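PDB 5A6S: endolysin from Clostridium phage phictp1, which probably recognises the clostridial cell wall through its cell wall binding domain, of which this chain is a truncated form. Local coordinates for residues V5-G10 / N30-D35. The protein carries 1 engineered substitution. Residues are numbered along the deposited sequence; the frame is centred on the assembly and turned at random.
Sequences VVYNDG and NARKFD
N30, just past strand 27-29, meets V6 and Y7 at the end of strand 3-7 and N8 in the loop after it. These strands and helix 11-23 form a beta-alpha-beta unit of a parallel sheet, and the contact lies at its C-terminal edge. The backbone N of N30 donates to Y7 O at 2.8 Å, carrying the strand pairing one residue past strand 27-29. From there the side chain runs alongside that of N8, both pointing the same way. N30 CB packs on V6 CG1 at 3.6 Å, and CG and OD1 of N30 remain close to the same methyl. With CG anti to the backbone N (chi1 -158°), the amide reaches N8, where N30 ND2 donates to N8 OD1 at 2.9 Å. The bond is nearly straight, 168° at the hydrogen; N8 OD1 lies in the amide plane of N30, although the two amide planes stand 72° apart. N30 ND2 also bonds to Q51 O, so two acceptors fix the amide's rotation.

One water joins Y7 OH (2.7 Å) to R32 NH1 (3.0 Å), accepting from the arginine. Amide and backbone bonds thus tie the loop entered at N30 to strand 3-7 and the turn after it, whereas the guanidinium, besides its water link, pairs with an acidic side chain of another protein chain.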
# COMPACT_ATOMS: atom_id res chain seq x y z
N VAL B 5 7.42 -2.11 -12.19
CA VAL B 5 6.40 -1.16 -11.86
C VAL B 5 6.99 0.03 -11.12
O VAL B 5 7.58 -0.08 -10.06
CB VAL B 5 5.28 -1.81 -11.03
CG1 VAL B 5 4.11 -0.86 -10.90
CG2 VAL B 5 4.82 -3.11 -11.68
N VAL B 6 6.73 1.20 -11.68
CA VAL B 6 7.16 2.51 -11.16
C VAL B 6 5.97 3.24 -10.52
O VAL B 6 4.83 3.23 -11.03
CB VAL B 6 7.71 3.45 -12.29
CG1 VAL B 6 8.47 4.63 -11.69
CG2 VAL B 6 8.65 2.71 -13.20
N TYR B 7 6.25 3.85 -9.40
CA TYR B 7 5.30 4.64 -8.62
C TYR B 7 6.00 5.92 -8.14
O TYR B 7 7.21 5.94 -7.97
CB TYR B 7 4.79 3.83 -7.43
CG TYR B 7 5.87 3.47 -6.50
CD1 TYR B 7 6.24 4.31 -5.48
CD2 TYR B 7 6.61 2.31 -6.67
CE1 TYR B 7 7.24 3.96 -4.63
CE2 TYR B 7 7.62 1.97 -5.83
CZ TYR B 7 7.95 2.77 -4.83
OH TYR B 7 8.97 2.43 -4.03
N ASN B 8 5.20 6.97 -7.90
CA ASN B 8 5.66 8.11 -7.11
C ASN B 8 5.31 7.91 -5.62
O ASN B 8 4.32 7.23 -5.30
CB ASN B 8 4.99 9.39 -7.65
CG ASN B 8 5.40 9.67 -9.08
OD1 ASN B 8 6.53 10.11 -9.36
ND2 ASN B 8 4.52 9.40 -9.97
N ASP B 9 6.11 8.48 -4.74
CA ASP B 9 5.82 8.49 -3.29
C ASP B 9 4.35 8.68 -3.04
O ASP B 9 3.71 9.58 -3.61
CB ASP B 9 6.45 9.72 -2.65
CG ASP B 9 7.90 9.59 -2.34
OD1 ASP B 9 8.52 8.50 -2.31
OD2 ASP B 9 8.45 10.67 -2.02
N GLY B 10 3.80 7.94 -2.10
CA GLY B 10 2.45 8.22 -1.64
C GLY B 10 1.51 7.06 -1.94
O GLY B 10 1.94 5.85 -2.01
N ASN B 30 9.96 6.09 -8.65
CA ASN B 30 10.24 7.11 -9.68
C ASN B 30 11.31 8.14 -9.38
O ASN B 30 11.95 8.61 -10.31
CB ASN B 30 8.95 7.85 -10.08
CG ASN B 30 9.03 8.53 -11.50
OD1 ASN B 30 9.74 8.11 -12.43
ND2 ASN B 30 8.25 9.57 -11.66
N ALA B 31 11.55 8.46 -8.12
CA ALA B 31 12.64 9.38 -7.75
C ALA B 31 14.04 8.79 -7.92
O ALA B 31 15.03 9.52 -7.94
CB ALA B 31 12.46 9.87 -6.32
N ARG B 32 14.14 7.47 -8.14
CA ARG B 32 15.39 6.83 -8.22
C ARG B 32 15.91 6.92 -9.64
O ARG B 32 15.20 6.62 -10.60
CB ARG B 32 15.32 5.35 -7.77
CG ARG B 32 15.09 5.19 -6.29
CD ARG B 32 14.66 3.73 -5.97
NE ARG B 32 14.15 3.66 -4.67
CZ ARG B 32 13.28 2.74 -4.26
NH1 ARG B 32 12.92 1.75 -5.06
NH2 ARG B 32 12.81 2.82 -3.06
N LYS B 33 17.16 7.35 -9.77
CA LYS B 33 17.77 7.53 -11.10
C LYS B 33 18.23 6.15 -11.62
O LYS B 33 19.21 5.60 -11.16
CB LYS B 33 18.92 8.53 -11.00
CG LYS B 33 19.35 9.07 -12.36
CD LYS B 33 20.74 9.73 -12.29
CE LYS B 33 21.87 8.77 -12.72
NZ LYS B 33 21.96 8.66 -14.21
N PHE B 34 17.53 5.63 -12.60
CA PHE B 34 17.66 4.23 -12.98
C PHE B 34 17.65 4.11 -14.49
O PHE B 34 16.95 4.85 -15.20
CB PHE B 34 16.49 3.48 -12.33
CG PHE B 34 16.39 2.01 -12.68
CD1 PHE B 34 17.16 1.08 -12.03
CD2 PHE B 34 15.51 1.60 -13.61
CE1 PHE B 34 17.07 -0.27 -12.37
CE2 PHE B 34 15.38 0.26 -13.94
CZ PHE B 34 16.16 -0.68 -13.31
N ASP B 35 18.36 3.10 -14.97
CA ASP B 35 18.41 2.73 -16.40
C ASP B 35 17.33 1.73 -16.76
O ASP B 35 17.43 0.54 -16.47
CB ASP B 35 19.83 2.19 -16.75
CG ASP B 35 19.93 1.61 -18.14
OD1 ASP B 35 19.02 1.85 -18.96
OD2 ASP B 35 20.92 0.84 -18.39
O HOH W 1 10.46 0.25 -4.32